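Local coordinates for protein peptidase M3B, oligoendopeptidase F (Enterococcus faecium, PDB 2QR4) that probably cleaves short peptides at internal bonds, as a zinc-dependent endopeptidase of family M3, at residues 179-184 against 198-203; 105-108 against 112-115; 374-379 against 394-399. One frame throughout, in Å; residues are numbered along the deposited sequence.

Interaction 1: 179-184 against 198-203; sequences GVYGQL and KGLYSV
Tyr-181 and Leu-200 mark the closest approach of two helical segments, 179-184 and 198-203, which run in broadly opposite directions with the CA atoms of this pair 8.0 Å apart. Both side chains set out toward the opposing helix, the leucine coming in roughly perpendicular to the tyrosine. With its CG anti to the backbone N (chi1 178°), Tyr-181 carries its ring across to the other helix. Leu-200 covers one face of that ring: its CD2 methyl lies 3.8 Å from the centroid and 17° off the normal, a CH-pi contact displaced toward the rim, where CZ of Tyr-181 is 3.7 Å from CD2 of Leu-200. A branched leucine suits the place because one methyl can sit on the ring face while CB of Leu-200 touches the rim, 3.8 Å from CE1 of Tyr-181. The phenol end extends further, bringing OH of Tyr-181 to 3.9 Å from CE2 of Tyr-201, a van der Waals contact. The pairing is plain packing between consecutive antiparallel helices, 178-185 and 190-206, just after the hairpin of strands 165-167 and 173-175. Around it, Tyr-181 also touches Phe-197, Leu-184 packs on Val-192 and Ala-196 of helix 190-206, and Leu-200 leans on Phe-163.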
# COMPACT_ATOMS: atom_id res chain seq x y z
N GLY A 179 -2.16 -21.37 11.78
CA GLY A 179 -2.78 -22.69 11.76
C GLY A 179 -3.04 -23.29 13.13
O GLY A 179 -4.02 -24.00 13.34
N VAL A 180 -2.18 -22.98 14.09
CA VAL A 180 -2.20 -23.64 15.39
C VAL A 180 -2.83 -22.76 16.48
O VAL A 180 -3.27 -23.27 17.50
CB VAL A 180 -0.77 -24.05 15.78
CG1 VAL A 180 -0.50 -23.77 17.22
CG2 VAL A 180 -0.50 -25.52 15.44
N TYR A 181 -2.90 -21.45 16.25
CA TYR A 181 -3.31 -20.51 17.30
C TYR A 181 -4.69 -20.78 17.89
O TYR A 181 -4.84 -20.90 19.11
CB TYR A 181 -3.24 -19.06 16.80
CG TYR A 181 -3.69 -18.04 17.81
CD1 TYR A 181 -2.89 -17.68 18.90
CD2 TYR A 181 -4.93 -17.42 17.68
CE1 TYR A 181 -3.33 -16.74 19.83
CE2 TYR A 181 -5.37 -16.49 18.60
CZ TYR A 181 -4.57 -16.15 19.67
OH TYR A 181 -5.04 -15.20 20.57
N GLY A 182 -5.70 -20.87 17.04
CA GLY A 182 -7.06 -21.21 17.49
C GLY A 182 -7.16 -22.45 18.36
O GLY A 182 -7.92 -22.47 19.32
N GLN A 183 -6.41 -23.49 18.03
CA GLN A 183 -6.42 -24.70 18.85
C GLN A 183 -5.91 -24.33 20.22
O GLN A 183 -6.49 -24.73 21.23
CB GLN A 183 -5.47 -25.77 18.31
CG GLN A 183 -5.85 -26.40 16.98
CD GLN A 183 -4.97 -27.60 16.67
OE1 GLN A 183 -3.76 -27.57 16.91
NE2 GLN A 183 -5.58 -28.67 16.16
N LEU A 184 -4.80 -23.59 20.24
CA LEU A 184 -4.14 -23.24 21.49
C LEU A 184 -5.01 -22.33 22.36
O LEU A 184 -4.98 -22.44 23.58
CB LEU A 184 -2.77 -22.62 21.23
CG LEU A 184 -1.75 -23.57 20.59
CD1 LEU A 184 -0.51 -22.79 20.22
CD2 LEU A 184 -1.38 -24.68 21.52
N LYS A 198 -0.34 -14.06 24.31
CA LYS A 198 0.76 -13.08 24.46
C LYS A 198 1.85 -13.19 23.40
O LYS A 198 2.42 -12.17 22.97
CB LYS A 198 1.39 -13.17 25.86
CG LYS A 198 0.60 -12.38 26.87
CD LYS A 198 0.85 -12.78 28.32
CE LYS A 198 -0.15 -12.03 29.18
NZ LYS A 198 -0.02 -12.42 30.61
N GLY A 199 2.14 -14.41 22.97
CA GLY A 199 3.09 -14.62 21.89
C GLY A 199 2.60 -13.99 20.59
O GLY A 199 3.34 -13.25 19.93
N LEU A 200 1.34 -14.25 20.25
CA LEU A 200 0.80 -13.80 18.97
C LEU A 200 0.74 -12.30 18.96
O LEU A 200 1.16 -11.65 18.01
CB LEU A 200 -0.59 -14.39 18.71
CG LEU A 200 -1.28 -13.95 17.41
CD1 LEU A 200 -1.09 -14.96 16.28
CD2 LEU A 200 -2.75 -13.72 17.64
N TYR A 201 0.23 -11.74 20.06
CA TYR A 201 0.07 -10.29 20.15
C TYR A 201 1.38 -9.52 20.27
O TYR A 201 1.44 -8.36 19.90
CB TYR A 201 -0.93 -9.91 21.23
CG TYR A 201 -2.35 -10.07 20.73
CD1 TYR A 201 -2.93 -9.10 19.92
CD2 TYR A 201 -3.09 -11.20 21.01
CE1 TYR A 201 -4.22 -9.25 19.42
CE2 TYR A 201 -4.38 -11.36 20.53
CZ TYR A 201 -4.94 -10.37 19.74
OH TYR A 201 -6.23 -10.52 19.26
N SER A 202 2.44 -10.16 20.74
CA SER A 202 3.73 -9.46 20.77
C SER A 202 4.13 -9.07 19.35
O SER A 202 4.73 -8.03 19.13
CB SER A 202 4.82 -10.31 21.43
OG SER A 202 5.08 -11.49 20.68
N VAL A 203 3.75 -9.88 18.37
CA VAL A 203 4.10 -9.59 16.99
C VAL A 203 3.20 -8.52 16.35
O VAL A 203 3.69 -7.65 15.65
CB VAL A 203 4.09 -10.89 16.13
CG1 VAL A 203 4.27 -10.56 14.65
CG2 VAL A 203 5.20 -11.84 16.59

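Interaction 2: 105-108 against 112-115; sequences QYFK and KLEV
Phe-107 and Leu-113 meet through matching first torsions: each places CG anti to its own carbonyl carbon and beside the backbone N, with chi1 of Phe-107 at -81°. The phenyl ring is thereby swung toward 112-115, although its CB does not point there. It presents a face to Leu-113, whose CB stands over the ring centre, 3.8 Å from the centroid and 9° off the normal, a CH-pi contact. On the same side of the ring, CD1 of Leu-113 lies over the CD1 side of Phe-107 and comes within 3.4 Å of O of Tyr-106. CE2 of Phe-107 is 3.2 Å from O of Leu-113. Glu-114, its chain bent at chi2, brings OE1 into the ring plane at the edge, 3.8 Å from CD2 of Phe-107, with carboxylate and ring planes 76° apart. An aromatic serves here because its flat face takes the aliphatic stem while its weakly positive C-H rim can probably tolerate a carboxylate oxygen. The carboxylate's main partner is Arg-117, in a salt bridge through OE2. The contact folds the end of helix 100-109 against the 3-10 turn that follows. Helix 33-63 receives Leu-113 on Phe-36 and Leu-37, while Phe-107 also touches Ile-120 of helix 117-124.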
# COMPACT_ATOMS: atom_id res chain seq x y z
N GLN A 105 -37.22 2.98 -24.37
CA GLN A 105 -37.76 2.97 -25.72
C GLN A 105 -37.08 1.87 -26.54
O GLN A 105 -37.70 1.24 -27.40
CB GLN A 105 -37.60 4.34 -26.38
CG GLN A 105 -38.31 4.49 -27.72
CD GLN A 105 -39.68 3.84 -27.74
OE1 GLN A 105 -40.02 3.11 -28.67
NE2 GLN A 105 -40.48 4.09 -26.70
N TYR A 106 -35.79 1.66 -26.26
CA TYR A 106 -35.02 0.58 -26.87
C TYR A 106 -35.57 -0.78 -26.44
O TYR A 106 -35.56 -1.74 -27.21
CB TYR A 106 -33.56 0.66 -26.44
CG TYR A 106 -32.67 1.62 -27.19
CD1 TYR A 106 -33.03 2.11 -28.45
CD2 TYR A 106 -31.44 2.01 -26.66
CE1 TYR A 106 -32.18 2.99 -29.14
CE2 TYR A 106 -30.60 2.87 -27.34
CZ TYR A 106 -30.96 3.36 -28.57
OH TYR A 106 -30.10 4.21 -29.22
N PHE A 107 -36.03 -0.86 -25.20
CA PHE A 107 -36.60 -2.09 -24.65
C PHE A 107 -37.91 -2.50 -25.32
O PHE A 107 -38.19 -3.68 -25.48
CB PHE A 107 -36.76 -1.99 -23.14
CG PHE A 107 -35.49 -2.24 -22.38
CD1 PHE A 107 -34.41 -1.38 -22.49
CD2 PHE A 107 -35.36 -3.35 -21.56
CE1 PHE A 107 -33.23 -1.61 -21.80
CE2 PHE A 107 -34.18 -3.58 -20.86
CZ PHE A 107 -33.12 -2.72 -20.98
N LYS A 108 -38.73 -1.51 -25.69
CA LYS A 108 -39.95 -1.81 -26.44
C LYS A 108 -39.58 -2.39 -27.79
O LYS A 108 -40.20 -3.34 -28.25
CB LYS A 108 -40.79 -0.55 -26.64
CG LYS A 108 -41.67 -0.17 -25.45
CD LYS A 108 -42.85 0.67 -25.91
CE LYS A 108 -43.62 -0.03 -27.03
NZ LYS A 108 -44.81 0.74 -27.47
N LYS A 112 -35.39 -8.73 -26.49
CA LYS A 112 -34.18 -9.41 -26.05
C LYS A 112 -33.43 -8.64 -24.96
O LYS A 112 -32.70 -9.23 -24.16
CB LYS A 112 -33.23 -9.62 -27.23
CG LYS A 112 -33.73 -10.57 -28.31
CD LYS A 112 -32.52 -11.03 -29.11
CE LYS A 112 -32.88 -11.74 -30.38
NZ LYS A 112 -31.63 -11.90 -31.17
N LEU A 113 -33.61 -7.32 -24.95
CA LEU A 113 -32.97 -6.48 -23.94
C LEU A 113 -33.54 -6.73 -22.55
O LEU A 113 -32.91 -6.39 -21.55
CB LEU A 113 -33.17 -5.00 -24.28
CG LEU A 113 -32.20 -4.38 -25.28
CD1 LEU A 113 -32.76 -3.04 -25.70
CD2 LEU A 113 -30.81 -4.22 -24.69
N GLU A 114 -34.73 -7.32 -22.48
CA GLU A 114 -35.37 -7.59 -21.21
C GLU A 114 -34.46 -8.42 -20.30
O GLU A 114 -34.54 -8.34 -19.08
CB GLU A 114 -36.72 -8.29 -21.43
CG GLU A 114 -37.78 -7.97 -20.37
CD GLU A 114 -38.07 -6.48 -20.23
OE1 GLU A 114 -38.23 -5.77 -21.25
OE2 GLU A 114 -38.15 -6.01 -19.08
N VAL A 115 -33.57 -9.20 -20.90
CA VAL A 115 -32.64 -10.03 -20.14
C VAL A 115 -31.69 -9.19 -19.31
O VAL A 115 -31.14 -9.67 -18.31
CB VAL A 115 -31.80 -10.95 -21.06
CG1 VAL A 115 -30.86 -11.79 -20.24
CG2 VAL A 115 -32.71 -11.84 -21.90

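Interaction 3: 374-379 against 394-399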
# COMPACT_ATOMS: atom_id res chain seq x y z
N SER A 374 -28.23 -26.67 1.31
CA SER A 374 -28.52 -27.61 0.24
C SER A 374 -29.90 -27.36 -0.38
O SER A 374 -30.06 -27.47 -1.60
CB SER A 374 -28.42 -29.04 0.76
OG SER A 374 -28.67 -29.98 -0.26
N VAL A 375 -30.88 -27.02 0.45
CA VAL A 375 -32.23 -26.71 -0.05
C VAL A 375 -32.28 -25.34 -0.72
O VAL A 375 -32.98 -25.15 -1.71
CB VAL A 375 -33.30 -26.80 1.06
CG1 VAL A 375 -34.57 -26.10 0.62
CG2 VAL A 375 -33.58 -28.26 1.41
N HIS A 376 -31.52 -24.39 -0.18
CA HIS A 376 -31.39 -23.08 -0.80
C HIS A 376 -30.69 -23.16 -2.16
O HIS A 376 -31.04 -22.44 -3.09
CB HIS A 376 -30.65 -22.11 0.13
CG HIS A 376 -30.59 -20.70 -0.38
ND1 HIS A 376 -29.58 -20.25 -1.21
CD2 HIS A 376 -31.40 -19.64 -0.16
CE1 HIS A 376 -29.78 -18.98 -1.48
NE2 HIS A 376 -30.87 -18.58 -0.86
N SER A 377 -29.69 -24.04 -2.26
CA SER A 377 -28.96 -24.25 -3.52
C SER A 377 -29.88 -24.82 -4.60
O SER A 377 -29.73 -24.51 -5.78
CB SER A 377 -27.78 -25.21 -3.33
OG SER A 377 -26.75 -24.63 -2.54
N TYR A 378 -30.83 -25.64 -4.17
CA TYR A 378 -31.77 -26.29 -5.06
C TYR A 378 -32.56 -25.28 -5.89
O TYR A 378 -33.00 -25.58 -7.00
CB TYR A 378 -32.71 -27.19 -4.25
CG TYR A 378 -33.58 -28.12 -5.06
CD1 TYR A 378 -33.07 -29.31 -5.57
CD2 TYR A 378 -34.91 -27.82 -5.31
CE1 TYR A 378 -33.86 -30.17 -6.31
CE2 TYR A 378 -35.71 -28.67 -6.05
CZ TYR A 378 -35.18 -29.84 -6.55
OH TYR A 378 -35.98 -30.69 -7.28
N PHE A 379 -32.73 -24.07 -5.36
CA PHE A 379 -33.54 -23.05 -6.03
C PHE A 379 -32.73 -22.00 -6.79
O PHE A 379 -33.26 -21.33 -7.67
CB PHE A 379 -34.48 -22.36 -5.03
CG PHE A 379 -35.58 -23.24 -4.53
CD1 PHE A 379 -36.60 -23.66 -5.38
CD2 PHE A 379 -35.61 -23.65 -3.20
CE1 PHE A 379 -37.62 -24.48 -4.91
CE2 PHE A 379 -36.63 -24.47 -2.73
CZ PHE A 379 -37.63 -24.88 -3.59
N PHE A 394 -24.89 -13.91 2.20
CA PHE A 394 -25.63 -13.60 3.42
C PHE A 394 -27.07 -14.15 3.34
O PHE A 394 -27.64 -14.59 4.34
CB PHE A 394 -25.60 -12.08 3.65
CG PHE A 394 -26.87 -11.48 4.21
CD1 PHE A 394 -26.88 -10.89 5.46
CD2 PHE A 394 -28.05 -11.48 3.46
CE1 PHE A 394 -28.05 -10.32 5.98
CE2 PHE A 394 -29.22 -10.92 3.98
CZ PHE A 394 -29.22 -10.34 5.24
N LEU A 395 -27.62 -14.14 2.14
CA LEU A 395 -28.98 -14.60 1.90
C LEU A 395 -29.04 -16.12 2.00
O LEU A 395 -30.04 -16.68 2.44
CB LEU A 395 -29.44 -14.12 0.52
CG LEU A 395 -30.84 -13.55 0.35
CD1 LEU A 395 -31.44 -13.06 1.67
CD2 LEU A 395 -30.80 -12.44 -0.67
N ALA A 396 -27.95 -16.78 1.61
CA ALA A 396 -27.87 -18.23 1.69
C ALA A 396 -27.53 -18.70 3.10
O ALA A 396 -27.89 -19.81 3.51
CB ALA A 396 -26.85 -18.76 0.69
N GLU A 397 -26.83 -17.84 3.84
CA GLU A 397 -26.45 -18.12 5.22
C GLU A 397 -27.67 -18.16 6.14
O GLU A 397 -27.68 -18.86 7.15
CB GLU A 397 -25.47 -17.06 5.72
CG GLU A 397 -24.58 -17.53 6.85
CD GLU A 397 -23.69 -18.69 6.45
OE1 GLU A 397 -23.60 -18.98 5.23
OE2 GLU A 397 -23.08 -19.31 7.33
N ILE A 398 -28.69 -17.41 5.77
CA ILE A 398 -29.93 -17.36 6.53
C ILE A 398 -30.63 -18.71 6.52
O ILE A 398 -31.16 -19.14 7.55
CB ILE A 398 -30.89 -16.30 5.97
CG1 ILE A 398 -30.47 -14.91 6.44
CG2 ILE A 398 -32.32 -16.57 6.41
CD1 ILE A 398 -31.05 -13.80 5.61
N ALA A 399 -30.62 -19.39 5.38
CA ALA A 399 -31.33 -20.67 5.25
C ALA A 399 -30.66 -21.74 6.10
O ALA A 399 -31.29 -22.73 6.47
CB ALA A 399 -31.38 -21.11 3.80
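His-376 faces Ala-396 where helix segments 374-379 and 394-399 pass each other at 132° between their N-to-C directions, with axes 9.1 Å apart and the CA atoms of this pair at 6.5 Å. The first helix, 361-379, carries the sequence HEMGH, ending at His-373, an example of the HEXXH signature of zinc peptidases; in family M3 the following helix characteristically supplies a glutamate to the metal site, so the contact probably packs together the two helices that would carry such a centre. Three residues beyond the signature, His-376 points its CB toward the second helix and holds CG anti to the backbone N (chi1 -175°), which carries the imidazole across to the backbone of 394-399. There the ring lies flat over a main-chain carbon: CA of Ala-396 is above the ring centre, 3.9 Å from the centroid and 13° off the normal, a CH-pi contact. The methyl of Ala-396 reaches the ring beside it, its CB being 3.6 Å from ND1 of His-376. Alanine suits both positions that oppose the histidine because its small methyl lets the imidazole lie close to the helix backbone; one turn on, CB of Ala-399 rests 3.9 Å from CB of His-376. Helix 526-536 borders the same region, with Ala-399 touching Tyr-530 and Tyr-533. The carbonyl of Leu-395 also faces the imidazole obliquely, but its hydrogen bond is made to OH of Tyr-533, and NE2 of His-376 stays 3.9 Å from O of Leu-395.

In the fold
The three contacts follow one another along the chain and do not touch. Interaction 3 is the most central, about 16 Å from the centre of the chain, and is the one that adjoins the HEXXH signature, where the zinc site of the family would be expected. Interaction 2 lies about 31 Å from interaction 3, centre to centre, with nearest atoms about 16 Å apart. Between interaction 1 and interaction 3 the centres are about 34 Å apart and the nearest atoms about 19 Å apart. Interactions 1 and 2 sit on opposite sides of the chain's centre, about 57 Å between centres. These two outer contacts are plain packing that does not touch interaction 3.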